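Local coordinates for protein putative ring-cleaving dioxygenase MhqO (Bacillus subtilis subsp. subtilis, PDB 3OAJ) that probably cleaves the ring of aromatic compounds as an iron(II)-dependent extradiol-type dioxygenase and may contribute to their breakdown and detoxification in the cytoplasm, at residues Arg188-Ser191 / Gly196-Ile199; Pro19-Asp24 / Asp121-His126; Leu99-Val104 / Phe142-Pro147; Gly28-Arg33 / Val149-Phe154; Leu34-Val39 / His276-Glu281. All blocks are in the same frame, centred on the assembly; numbering follows the deposited sequence.

Contact 1 (Arg188-Ser191 / Gly196-Ile199); sequences RYRS and GNVI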
# COMPACT_ATOMS: atom_id res chain seq x y z
N ARG A 188 -8.14 17.38 1.96
CA ARG A 188 -6.93 16.87 1.30
C ARG A 188 -5.68 17.38 1.98
O ARG A 188 -5.57 18.58 2.31
CB ARG A 188 -6.91 17.27 -0.18
CG ARG A 188 -5.62 16.89 -0.91
CD ARG A 188 -5.81 16.96 -2.42
NE ARG A 188 -6.53 15.79 -2.90
CZ ARG A 188 -6.59 15.38 -4.16
NH1 ARG A 188 -5.95 16.06 -5.10
NH2 ARG A 188 -7.26 14.27 -4.47
N TYR A 189 -4.73 16.48 2.17
CA TYR A 189 -3.43 16.73 2.72
C TYR A 189 -2.32 16.28 1.78
O TYR A 189 -2.50 15.39 1.05
CB TYR A 189 -3.31 16.00 4.08
CG TYR A 189 -4.13 16.63 5.17
CD1 TYR A 189 -3.68 17.74 5.78
CD2 TYR A 189 -5.33 16.13 5.57
CE1 TYR A 189 -4.35 18.35 6.70
CE2 TYR A 189 -6.04 16.80 6.55
CZ TYR A 189 -5.51 17.91 7.09
OH TYR A 189 -6.07 18.62 8.06
N ARG A 190 -1.18 16.94 1.83
CA ARG A 190 -0.05 16.59 0.98
C ARG A 190 1.20 16.44 1.84
O ARG A 190 1.49 17.31 2.67
CB ARG A 190 0.14 17.67 -0.11
CG ARG A 190 1.40 17.57 -0.93
CD ARG A 190 1.37 18.57 -2.08
NE ARG A 190 0.57 18.08 -3.20
CZ ARG A 190 1.07 17.35 -4.20
NH1 ARG A 190 2.37 17.05 -4.22
NH2 ARG A 190 0.28 16.95 -5.19
N SER A 191 1.92 15.34 1.65
CA SER A 191 3.22 15.16 2.30
C SER A 191 4.30 15.70 1.38
O SER A 191 4.01 16.04 0.24
CB SER A 191 3.47 13.68 2.66
OG SER A 191 3.49 12.87 1.51
N GLY A 196 3.23 8.80 -3.18
CA GLY A 196 2.49 8.37 -1.98
C GLY A 196 2.14 9.56 -1.10
O GLY A 196 2.19 9.48 0.14
N ASN A 197 1.74 10.66 -1.74
CA ASN A 197 1.80 11.95 -1.06
C ASN A 197 0.50 12.74 -0.95
O ASN A 197 0.45 13.75 -0.24
CB ASN A 197 2.90 12.82 -1.68
CG ASN A 197 2.71 13.03 -3.16
OD1 ASN A 197 1.88 12.40 -3.80
ND2 ASN A 197 3.54 13.90 -3.73
N VAL A 198 -0.54 12.30 -1.65
CA VAL A 198 -1.82 13.01 -1.61
C VAL A 198 -2.83 12.20 -0.80
O VAL A 198 -3.31 11.14 -1.24
CB VAL A 198 -2.35 13.33 -3.04
CG1 VAL A 198 -3.68 14.06 -2.95
CG2 VAL A 198 -1.33 14.16 -3.84
N ILE A 199 -3.11 12.68 0.40
CA ILE A 199 -3.93 11.95 1.36
C ILE A 199 -5.29 12.62 1.55
O ILE A 199 -5.36 13.72 2.08
CB ILE A 199 -3.18 11.80 2.72
CG1 ILE A 199 -1.73 11.31 2.52
CG2 ILE A 199 -3.99 10.93 3.68
CD1 ILE A 199 -1.59 9.95 1.76
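Arg188 reaches over Val198 with the flat of its guanidinium. From CB, CG is set anti to the backbone N (chi1 174°), and the side chain runs out above the neighbouring strand. CG of Arg188 passes CG1 of Val198 at 4.0 Å, and CD comes closer to the same methyl. A bend at chi3 then lays the head flat: NE of Arg188 is 3.3 Å from Val198 CG1, and the methyl sits over the centre of one guanidinium face. NE makes a salt bridge to Asp200, farther along the partner strand, while NH1 and NH2 leave the hairpin for Glu114 and the hydroxyl of Tyr116. Arg190, on the same side of the sheet, brings NH2 to 3.5 Å from the other methyl, Val198 CG2, so each methyl of the valine has its own arginine head; the salt bridge of Arg190 NH1 goes to Glu134. The backbones are laced by Tyr189 N to Ile199 O (2.8 Å), Ile199 N to Tyr189 O (2.9 Å) and Ser191 N to Asn197 O (2.9 Å). On the opposite face, CB of Tyr189 packs 4.4 Å from CB of Ile199. Tyr189 with Ile199 is the hydrogen-bonded pair and Arg190 with Val198 the non-hydrogen-bonded pair of an antiparallel beta hairpin, strands 186-190 and 198-202, in the second vicinal oxygen chelate (VOC) module.

Contact 2 (Pro19-Asp24 / Asp121-His126); sequences PQENTD and DPHGLH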
# COMPACT_ATOMS: atom_id res chain seq x y z
N PRO A 19 -3.42 -16.38 -3.86
CA PRO A 19 -2.22 -15.71 -4.38
C PRO A 19 -2.09 -15.65 -5.90
O PRO A 19 -1.52 -14.68 -6.40
CB PRO A 19 -1.05 -16.49 -3.74
CG PRO A 19 -1.64 -17.82 -3.38
CD PRO A 19 -3.07 -17.55 -3.03
N GLN A 20 -2.58 -16.65 -6.63
CA GLN A 20 -2.50 -16.58 -8.09
C GLN A 20 -3.41 -15.49 -8.65
O GLN A 20 -3.03 -14.77 -9.58
CB GLN A 20 -2.79 -17.93 -8.75
CG GLN A 20 -2.56 -17.92 -10.27
CD GLN A 20 -1.09 -17.72 -10.63
OE1 GLN A 20 -0.30 -18.65 -10.52
NE2 GLN A 20 -0.73 -16.52 -11.04
N GLU A 21 -4.62 -15.38 -8.10
CA GLU A 21 -5.56 -14.33 -8.49
C GLU A 21 -5.02 -12.94 -8.17
O GLU A 21 -5.06 -12.02 -9.01
CB GLU A 21 -6.91 -14.56 -7.80
CG GLU A 21 -7.62 -15.82 -8.24
CD GLU A 21 -8.88 -16.10 -7.43
OE1 GLU A 21 -9.31 -15.22 -6.64
OE2 GLU A 21 -9.44 -17.21 -7.61
N ASN A 22 -4.48 -12.80 -6.97
CA ASN A 22 -3.83 -11.56 -6.54
C ASN A 22 -2.71 -11.18 -7.51
O ASN A 22 -2.66 -10.07 -8.02
CB ASN A 22 -3.30 -11.77 -5.12
CG ASN A 22 -2.52 -10.58 -4.57
OD1 ASN A 22 -1.36 -10.72 -4.21
ND2 ASN A 22 -3.17 -9.44 -4.48
N THR A 23 -1.83 -12.14 -7.80
CA THR A 23 -0.70 -11.86 -8.68
C THR A 23 -1.13 -11.55 -10.11
O THR A 23 -0.57 -10.65 -10.76
CB THR A 23 0.31 -13.06 -8.63
OG1 THR A 23 0.77 -13.22 -7.29
CG2 THR A 23 1.49 -12.83 -9.57
N ASP A 24 -2.10 -12.32 -10.63
CA ASP A 24 -2.59 -12.05 -11.98
C ASP A 24 -3.12 -10.63 -12.09
O ASP A 24 -2.99 -10.01 -13.14
CB ASP A 24 -3.68 -13.05 -12.39
CG ASP A 24 -3.13 -14.43 -12.73
OD1 ASP A 24 -1.90 -14.58 -12.94
OD2 ASP A 24 -3.96 -15.36 -12.79
N ASP A 121 -10.17 -4.35 -7.28
CA ASP A 121 -9.37 -5.53 -7.58
C ASP A 121 -10.27 -6.78 -7.42
O ASP A 121 -11.43 -6.64 -7.06
CB ASP A 121 -8.05 -5.54 -6.77
CG ASP A 121 -8.17 -6.17 -5.37
OD1 ASP A 121 -9.26 -6.57 -4.90
OD2 ASP A 121 -7.09 -6.27 -4.73
N PRO A 122 -9.74 -7.98 -7.74
CA PRO A 122 -10.58 -9.18 -7.77
C PRO A 122 -11.16 -9.58 -6.42
O PRO A 122 -12.11 -10.36 -6.36
CB PRO A 122 -9.63 -10.27 -8.28
CG PRO A 122 -8.54 -9.54 -8.97
CD PRO A 122 -8.37 -8.27 -8.20
N HIS A 123 -10.58 -9.05 -5.35
CA HIS A 123 -11.00 -9.43 -4.01
C HIS A 123 -11.76 -8.32 -3.28
O HIS A 123 -12.06 -8.43 -2.10
CB HIS A 123 -9.80 -9.98 -3.24
CG HIS A 123 -9.13 -11.13 -3.94
ND1 HIS A 123 -7.78 -11.17 -4.19
CD2 HIS A 123 -9.66 -12.25 -4.48
CE1 HIS A 123 -7.50 -12.29 -4.84
NE2 HIS A 123 -8.62 -12.97 -5.02
N GLY A 124 -12.09 -7.25 -4.02
CA GLY A 124 -12.94 -6.19 -3.51
C GLY A 124 -12.26 -4.92 -3.03
O GLY A 124 -12.94 -3.99 -2.61
N LEU A 125 -10.92 -4.85 -3.06
CA LEU A 125 -10.29 -3.60 -2.63
C LEU A 125 -10.63 -2.48 -3.61
O LEU A 125 -10.69 -2.73 -4.82
CB LEU A 125 -8.78 -3.76 -2.54
CG LEU A 125 -8.19 -4.76 -1.53
CD1 LEU A 125 -6.68 -4.94 -1.73
CD2 LEU A 125 -8.51 -4.30 -0.12
N HIS A 126 -10.84 -1.27 -3.09
CA HIS A 126 -11.10 -0.12 -3.96
C HIS A 126 -9.80 0.55 -4.39
O HIS A 126 -8.98 0.94 -3.54
CB HIS A 126 -11.94 0.97 -3.27
CG HIS A 126 -13.28 0.52 -2.76
ND1 HIS A 126 -14.11 -0.34 -3.46
CD2 HIS A 126 -13.97 0.87 -1.65
CE1 HIS A 126 -15.23 -0.51 -2.79
NE2 HIS A 126 -15.18 0.22 -1.68
O HOH W 1 -6.09 -8.97 -4.85
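His123 points its imidazole edge at Glu21 on the first helix of the N-terminal VOC module, tying helix 19-29 to the turn between strands 114-120 and 126-131. The two side chains cross at about a right angle, yet their flat ends are nearly coplanar, carboxylate and ring planes 26° apart. NE2 of His123 donates to OE1 of Glu21 at 2.9 Å, with an N-H...O angle of 160°. The oxygen lies close to the ring plane and uses its anti lone pair, the one turned from OE2. The chain of Glu21, extended beyond CG, carries the carboxylate to the ring while its CB stays 3.6 Å from His123 NE2. CE1 of His123 faces the helix backbone, 3.7 Å from Asn22 N. Over one face of the imidazole lies CB of Pro122, from the same type I turn, which runs from Asp121 to Gly124. Asp121 holds this turn in shape: its OD1 takes His123 N, as an Asx turn, and Leu125 N from opposite faces of the carboxylate plane. On the other ring nitrogen, one water bonds to His123 ND1 (2.9 Å), accepts from Asn22 ND2 (3.0 Å) and donates to Asp121 OD2 (2.9 Å).

Contact 3 (Leu99-Val104 / Phe142-Pro147); sequences LEKFNV and FGEVTP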
# COMPACT_ATOMS: atom_id res chain seq x y z
N LEU A 99 -8.17 -1.90 -18.79
CA LEU A 99 -9.23 -2.44 -17.91
C LEU A 99 -10.40 -3.05 -18.68
O LEU A 99 -10.93 -4.11 -18.30
CB LEU A 99 -9.71 -1.39 -16.91
CG LEU A 99 -8.70 -0.95 -15.84
CD1 LEU A 99 -9.27 0.20 -15.05
CD2 LEU A 99 -8.23 -2.10 -14.92
N GLU A 100 -10.81 -2.36 -19.73
CA GLU A 100 -11.84 -2.90 -20.63
C GLU A 100 -11.47 -4.25 -21.25
O GLU A 100 -12.29 -5.11 -21.26
CB GLU A 100 -12.23 -1.87 -21.71
CG GLU A 100 -13.21 -2.39 -22.68
CD GLU A 100 -13.48 -1.47 -23.86
OE1 GLU A 100 -12.64 -1.33 -24.77
OE2 GLU A 100 -14.63 -1.00 -23.88
N LYS A 101 -10.25 -4.35 -21.74
CA LYS A 101 -9.71 -5.58 -22.34
C LYS A 101 -9.79 -6.74 -21.34
O LYS A 101 -10.06 -7.89 -21.73
CB LYS A 101 -8.26 -5.33 -22.78
CG LYS A 101 -7.47 -6.51 -23.36
CD LYS A 101 -6.01 -6.09 -23.51
CE LYS A 101 -5.09 -7.24 -23.86
NZ LYS A 101 -3.74 -6.69 -24.23
N PHE A 102 -9.55 -6.43 -20.07
CA PHE A 102 -9.59 -7.44 -19.02
C PHE A 102 -10.95 -7.59 -18.33
O PHE A 102 -11.04 -8.27 -17.31
CB PHE A 102 -8.47 -7.22 -18.00
CG PHE A 102 -7.11 -7.57 -18.54
CD1 PHE A 102 -6.76 -8.91 -18.76
CD2 PHE A 102 -6.19 -6.58 -18.83
CE1 PHE A 102 -5.51 -9.24 -19.27
CE2 PHE A 102 -4.92 -6.89 -19.35
CZ PHE A 102 -4.58 -8.23 -19.56
N ASN A 103 -11.99 -6.95 -18.89
CA ASN A 103 -13.36 -7.04 -18.35
C ASN A 103 -13.49 -6.53 -16.92
O ASN A 103 -14.32 -7.02 -16.14
CB ASN A 103 -13.90 -8.46 -18.46
CG ASN A 103 -13.92 -8.98 -19.87
OD1 ASN A 103 -14.49 -8.36 -20.77
ND2 ASN A 103 -13.30 -10.14 -20.08
N VAL A 104 -12.68 -5.53 -16.57
CA VAL A 104 -12.74 -4.89 -15.26
C VAL A 104 -13.55 -3.60 -15.38
O VAL A 104 -13.12 -2.66 -16.06
CB VAL A 104 -11.31 -4.57 -14.72
CG1 VAL A 104 -11.37 -3.81 -13.37
CG2 VAL A 104 -10.47 -5.84 -14.59
N PHE A 142 6.30 -5.00 -18.39
CA PHE A 142 5.63 -6.28 -18.20
C PHE A 142 4.40 -6.31 -19.08
O PHE A 142 3.48 -5.50 -18.91
CB PHE A 142 5.26 -6.48 -16.72
CG PHE A 142 4.94 -7.91 -16.36
CD1 PHE A 142 5.95 -8.85 -16.17
CD2 PHE A 142 3.62 -8.30 -16.15
CE1 PHE A 142 5.65 -10.16 -15.82
CE2 PHE A 142 3.31 -9.63 -15.80
CZ PHE A 142 4.33 -10.55 -15.63
N GLY A 143 4.39 -7.23 -20.03
CA GLY A 143 3.34 -7.25 -21.05
C GLY A 143 3.39 -5.98 -21.87
O GLY A 143 4.46 -5.56 -22.33
N GLU A 144 2.23 -5.35 -22.04
CA GLU A 144 2.12 -4.09 -22.78
C GLU A 144 2.43 -2.86 -21.92
O GLU A 144 2.43 -1.74 -22.41
CB GLU A 144 0.72 -3.95 -23.40
CG GLU A 144 0.45 -4.86 -24.60
CD GLU A 144 -0.94 -4.68 -25.21
OE1 GLU A 144 -1.58 -3.63 -24.97
OE2 GLU A 144 -1.38 -5.59 -25.94
N VAL A 145 2.71 -3.07 -20.63
CA VAL A 145 2.95 -1.93 -19.73
C VAL A 145 4.39 -1.46 -19.88
O VAL A 145 5.33 -2.20 -19.59
CB VAL A 145 2.61 -2.27 -18.25
CG1 VAL A 145 2.72 -1.02 -17.36
CG2 VAL A 145 1.20 -2.84 -18.14
N THR A 146 4.55 -0.22 -20.34
CA THR A 146 5.84 0.38 -20.67
C THR A 146 6.03 1.67 -19.84
O THR A 146 5.07 2.19 -19.30
CB THR A 146 5.93 0.69 -22.18
OG1 THR A 146 4.77 1.41 -22.56
CG2 THR A 146 5.97 -0.59 -23.01
N PRO A 147 7.27 2.18 -19.75
CA PRO A 147 7.53 3.28 -18.80
C PRO A 147 6.70 4.55 -19.04
O PRO A 147 6.47 5.32 -18.10
CB PRO A 147 9.03 3.55 -18.98
CG PRO A 147 9.58 2.25 -19.45
CD PRO A 147 8.52 1.67 -20.34
O HOH W 2 -4.26 -3.87 -26.01
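Lys101 and Glu144 meet at the protein surface through a salt bridge, NZ of Lys101 lying 3.1 Å from OE2 of Glu144. The bridge is lopsided: the ammonium NZ of Lys101 is 3.8 Å from the other carboxylate oxygen, Glu144 OE1. A water spans this longer side, donating to Glu144 OE1 at 2.9 Å and accepting a long, weak bond from Lys101 NZ at 3.4 Å. Nothing else joins the two segments, whose nearest CA atoms, those of Lys101 and Glu144, are 11.9 Å apart, so the pair bridges a wide separation by the length of its side chains. Lys101 is fully stretched, CG anti to the backbone N (chi1 176°) and every later torsion near anti as well. Glu144 is likewise extended beyond CG, and the two chains come together obliquely at their charged ends. Lys101 is the last residue of helix 92-101, which closes in a Schellman motif: Val104 N bonds to Leu99 O at 2.8 Å and Asn103 N to Glu100 O at 3.0 Å, with Asn103 at positive phi as the C-prime residue. Glu144 stands on a type II' beta turn from Phe142 to Val145, where Gly143 supplies the positive phi (62°). Further out, the turn is held from several sides. Val145 packs on Phe94, Trp95 and Arg98 of the same helix, Gly143 N bonds to the carboxylate of Glu311, near the end of the ordered chain, and Phe142 rests on Val309. On the helix side, Leu99 packs against Val117 and Phe119 of strand 114-120, and Phe102 on Val29.

Contact 4 (Gly28-Arg33 / Val149-Phe154); sequences GVLGLR and VAIKGF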
# COMPACT_ATOMS: atom_id res chain seq x y z
N GLY A 28 -0.11 -9.09 -13.57
CA GLY A 28 -0.69 -9.29 -14.90
C GLY A 28 -1.41 -8.08 -15.48
O GLY A 28 -1.17 -7.70 -16.63
N VAL A 29 -2.29 -7.48 -14.71
CA VAL A 29 -3.07 -6.34 -15.20
C VAL A 29 -2.34 -5.01 -14.93
O VAL A 29 -2.13 -4.21 -15.85
CB VAL A 29 -4.50 -6.35 -14.61
CG1 VAL A 29 -5.29 -5.12 -15.06
CG2 VAL A 29 -5.23 -7.63 -15.05
N LEU A 30 -1.93 -4.80 -13.68
CA LEU A 30 -1.36 -3.51 -13.29
C LEU A 30 0.13 -3.38 -13.60
O LEU A 30 0.68 -2.28 -13.53
CB LEU A 30 -1.64 -3.17 -11.81
CG LEU A 30 -3.13 -3.04 -11.45
CD1 LEU A 30 -3.26 -2.52 -10.04
CD2 LEU A 30 -3.85 -2.11 -12.41
N GLY A 31 0.78 -4.50 -13.93
CA GLY A 31 2.17 -4.47 -14.36
C GLY A 31 3.19 -4.25 -13.26
O GLY A 31 4.35 -3.98 -13.58
N LEU A 32 2.78 -4.35 -12.00
CA LEU A 32 3.72 -4.15 -10.88
C LEU A 32 4.64 -5.35 -10.76
O LEU A 32 4.29 -6.47 -11.15
CB LEU A 32 2.98 -3.91 -9.56
CG LEU A 32 1.98 -2.74 -9.50
CD1 LEU A 32 1.43 -2.60 -8.10
CD2 LEU A 32 2.60 -1.44 -10.00
N ARG A 33 5.83 -5.10 -10.23
CA ARG A 33 6.81 -6.14 -10.02
C ARG A 33 6.57 -6.78 -8.68
O ARG A 33 6.39 -6.08 -7.69
CB ARG A 33 8.21 -5.54 -10.07
CG ARG A 33 9.29 -6.56 -9.74
CD ARG A 33 10.69 -6.03 -9.85
NE ARG A 33 11.65 -7.12 -9.66
CZ ARG A 33 12.97 -6.99 -9.71
NH1 ARG A 33 13.52 -5.80 -9.94
NH2 ARG A 33 13.74 -8.07 -9.54
N VAL A 149 3.62 4.70 -19.60
CA VAL A 149 2.29 4.50 -19.01
C VAL A 149 2.28 3.81 -17.64
O VAL A 149 1.25 3.80 -16.97
CB VAL A 149 1.32 3.70 -19.97
CG1 VAL A 149 1.06 4.48 -21.25
CG2 VAL A 149 1.85 2.31 -20.29
N ALA A 150 3.41 3.24 -17.21
CA ALA A 150 3.43 2.39 -16.02
C ALA A 150 3.06 3.16 -14.76
O ALA A 150 3.36 4.36 -14.63
CB ALA A 150 4.78 1.74 -15.86
N ILE A 151 2.42 2.46 -13.83
CA ILE A 151 2.13 3.00 -12.50
C ILE A 151 3.43 3.34 -11.80
O ILE A 151 4.30 2.49 -11.61
CB ILE A 151 1.27 2.01 -11.68
CG1 ILE A 151 -0.11 1.90 -12.33
CG2 ILE A 151 1.19 2.43 -10.21
CD1 ILE A 151 -0.93 0.71 -11.84
N LYS A 152 3.57 4.61 -11.41
CA LYS A 152 4.80 5.12 -10.79
C LYS A 152 4.88 4.85 -9.28
O LYS A 152 5.94 4.96 -8.67
CB LYS A 152 4.93 6.61 -11.08
CG LYS A 152 4.91 6.90 -12.58
CD LYS A 152 5.39 8.30 -12.93
CE LYS A 152 4.36 9.36 -12.57
NZ LYS A 152 4.87 10.73 -12.87
N GLY A 153 3.75 4.52 -8.68
CA GLY A 153 3.68 4.26 -7.24
C GLY A 153 2.30 4.67 -6.78
O GLY A 153 1.39 4.83 -7.60
N PHE A 154 2.12 4.84 -5.47
CA PHE A 154 0.86 5.39 -4.97
C PHE A 154 0.80 6.87 -5.28
O PHE A 154 1.79 7.58 -5.14
CB PHE A 154 0.74 5.24 -3.45
CG PHE A 154 0.76 3.83 -2.97
CD1 PHE A 154 -0.15 2.90 -3.47
CD2 PHE A 154 1.72 3.41 -2.05
CE1 PHE A 154 -0.12 1.59 -3.03
CE2 PHE A 154 1.76 2.10 -1.61
CZ PHE A 154 0.84 1.19 -2.09
O HOH W 3 2.65 -0.40 -13.96
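Leu30 and Ile151 bring their backbones to 7.4 Å, CA to CA, where the chain leaves helix 19-29 through Gly31 at positive phi (75°) and runs past the lead-in to strand 153-160. The side chain of Ile151 points at the other segment and takes part in every apolar contact. Its CG1 branch, set anti to the carbonyl carbon (chi1 -67°), carries Ile151 CD1 across to Leu30, 3.9 Å from CB and 4.1 Å from CD2 of that leucine. Ile151 CD1 is also 3.8 Å from Leu30 O. The other side of the isoleucine meets Leu32: CD2 of Leu32 touches both CB and CG2 of Ile151 at 4.1 Å. Each leucine thus takes its own part of the isoleucine, Leu30 the end of the long branch and Leu32 the base and the short one, both crossing it at a slant. Beyond the segments, Trp95 of helix 92-101 packs on Leu30 and Ile151, and Tyr85 and Val87 of strand 79-87 also touch Ile151. The one polar link is a water that donates to Leu30 O at 2.8 Å and accepts from Ile151 N at 2.9 Å. The end of helix 19-29 is thereby joined to the lead-in of strand 153-160 by apolar contact alone, apart from this water, which satisfies a carbonyl and an amide that have no direct bond to each other across the buried interface.

Contact 5 (Leu34-Val39 / His276-Glu281); sequences LVKQTV and HDETQE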
# COMPACT_ATOMS: atom_id res chain seq x y z
N LEU A 34 6.59 -8.11 -8.65
CA LEU A 34 6.63 -8.84 -7.40
C LEU A 34 8.06 -8.76 -6.91
O LEU A 34 8.94 -9.43 -7.44
CB LEU A 34 6.20 -10.31 -7.59
CG LEU A 34 6.25 -11.17 -6.31
CD1 LEU A 34 5.31 -10.64 -5.25
CD2 LEU A 34 5.95 -12.64 -6.61
N VAL A 35 8.29 -7.88 -5.92
CA VAL A 35 9.65 -7.62 -5.43
C VAL A 35 10.05 -8.51 -4.28
O VAL A 35 11.23 -8.62 -3.97
CB VAL A 35 9.89 -6.12 -5.08
CG1 VAL A 35 9.76 -5.26 -6.32
CG2 VAL A 35 8.95 -5.64 -3.97
N LYS A 36 9.08 -9.15 -3.61
CA LYS A 36 9.42 -10.07 -2.51
C LYS A 36 8.30 -11.05 -2.26
O LYS A 36 7.13 -10.67 -2.11
CB LYS A 36 9.74 -9.27 -1.23
CG LYS A 36 10.37 -10.11 -0.09
CD LYS A 36 11.75 -10.64 -0.48
CE LYS A 36 12.67 -9.53 -0.95
NZ LYS A 36 14.04 -10.05 -1.26
N GLN A 37 8.65 -12.33 -2.22
CA GLN A 37 7.72 -13.32 -1.71
C GLN A 37 8.32 -13.88 -0.44
O GLN A 37 9.45 -14.38 -0.42
CB GLN A 37 7.37 -14.43 -2.70
CG GLN A 37 8.52 -15.12 -3.33
CD GLN A 37 8.08 -16.33 -4.10
OE1 GLN A 37 7.59 -17.32 -3.52
NE2 GLN A 37 8.22 -16.27 -5.42
N THR A 38 7.55 -13.74 0.62
CA THR A 38 7.96 -14.24 1.91
C THR A 38 6.73 -14.77 2.62
O THR A 38 5.73 -15.06 1.95
CB THR A 38 8.77 -13.16 2.71
OG1 THR A 38 9.31 -13.73 3.91
CG2 THR A 38 7.94 -11.91 3.03
N VAL A 39 6.81 -14.92 3.93
CA VAL A 39 5.67 -15.36 4.72
C VAL A 39 5.32 -14.31 5.77
O VAL A 39 6.14 -13.44 6.08
CB VAL A 39 5.91 -16.74 5.38
CG1 VAL A 39 6.10 -17.84 4.32
CG2 VAL A 39 7.11 -16.71 6.34
N HIS A 276 18.39 -6.94 -0.42
CA HIS A 276 19.51 -7.27 0.46
C HIS A 276 19.55 -8.72 0.90
O HIS A 276 20.47 -9.11 1.63
CB HIS A 276 19.53 -6.35 1.68
CG HIS A 276 18.66 -6.83 2.79
ND1 HIS A 276 17.31 -6.56 2.84
CD2 HIS A 276 18.93 -7.59 3.88
CE1 HIS A 276 16.79 -7.13 3.91
NE2 HIS A 276 17.76 -7.75 4.56
N ASP A 277 18.55 -9.52 0.52
CA ASP A 277 18.69 -10.97 0.61
C ASP A 277 18.51 -11.66 -0.75
O ASP A 277 18.63 -12.87 -0.87
CB ASP A 277 17.81 -11.58 1.71
CG ASP A 277 16.32 -11.38 1.48
OD1 ASP A 277 15.94 -10.73 0.49
OD2 ASP A 277 15.54 -11.85 2.33
N GLU A 278 18.23 -10.83 -1.76
CA GLU A 278 18.27 -11.21 -3.16
C GLU A 278 18.86 -10.02 -3.91
O GLU A 278 18.75 -8.88 -3.45
CB GLU A 278 16.87 -11.48 -3.72
CG GLU A 278 16.13 -12.64 -3.10
CD GLU A 278 14.72 -12.79 -3.65
OE1 GLU A 278 13.83 -12.01 -3.22
OE2 GLU A 278 14.49 -13.67 -4.50
N THR A 279 19.43 -10.26 -5.07
CA THR A 279 19.92 -9.17 -5.92
C THR A 279 18.74 -8.35 -6.44
O THR A 279 17.61 -8.85 -6.52
CB THR A 279 20.75 -9.68 -7.10
OG1 THR A 279 19.93 -10.48 -7.97
CG2 THR A 279 21.95 -10.50 -6.61
N GLN A 280 19.01 -7.10 -6.79
CA GLN A 280 17.99 -6.22 -7.36
C GLN A 280 17.37 -6.84 -8.62
O GLN A 280 16.17 -6.72 -8.87
CB GLN A 280 18.58 -4.84 -7.69
CG GLN A 280 19.17 -4.11 -6.49
CD GLN A 280 19.02 -2.60 -6.57
OE1 GLN A 280 19.78 -1.91 -7.25
NE2 GLN A 280 18.03 -2.07 -5.85
N GLU A 281 18.21 -7.52 -9.41
CA GLU A 281 17.75 -8.11 -10.66
C GLU A 281 16.88 -9.37 -10.49
O GLU A 281 16.12 -9.71 -11.40
CB GLU A 281 18.94 -8.36 -11.61
CG GLU A 281 19.35 -7.10 -12.38
CD GLU A 281 20.74 -7.16 -12.99
OE1 GLU A 281 21.28 -8.27 -13.18
OE2 GLU A 281 21.29 -6.08 -13.30
O HOH W 4 11.37 -13.00 -3.14
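Lys36 drives its ammonium between two acidic residues of the loop 276-281, the close part of the contact. NZ of Lys36 donates to Asp277 OD1 at 2.7 Å and to Glu278 OE1 at 2.8 Å, both salt bridges. The geometries differ: Asp277 comes from the opposite direction, its OD1 met nearly along the C-O axis, whereas Glu278 slides past the lysine in the reverse sense and offers the anti lone pair of OE1. Bends at chi2 (65°) and chi3 (53°) fold the lysine chain, which brings Lys36 CE to 3.6 Å from Glu278 OE1. A third oxygen, the carbonyl of Phe274, also accepts from NZ, so the buried charge is gripped on several sides and would be expected to stay protonated. Lys36 sits at a classic beta bulge, where Val35 and Lys36 both face Tyr50, on strand 33-39, an edge strand of one of the two mixed sheets built from the paired VOC modules. The acids have further partners: Asp277 OD2 the hydroxyl of Tyr251, Glu278 OE1 and OE2 the amides of Gly284 and Lys286. The backbones stay well apart throughout, even the nearest CA atoms, Val35 and Gln280, being 8.7 Å apart. A water beside the ammonium accepts from Gln37 N at 2.9 Å and donates to the same Glu278 OE1 at 2.7 Å. The solvent side is the exposed Thr279, Gln280 and Glu281.

In the fold
Contacts 1, 4 and 5 are buried, contact 2 is partly so, and contact 3 lies on the surface. Their chemistry does not simply follow depth: contact 4 is apolar, contact 1 is a backbone ladder under arginines, and contact 5 buries charge, whereas contact 3 has a lone exposed salt bridge. Contacts 2 and 4 share helix 19-29, and contact 4 sits about 9 Å from contact 3, centre to centre, with Val145 packing on Ala150. Gly196 N to Phe154 O links contacts 1 and 4 through neighbouring strands of one sheet; Arg33 NH2 to Gln280 O links contacts 4 and 5. Contacts 1 and 5 lie on opposite sides of the chain's centre.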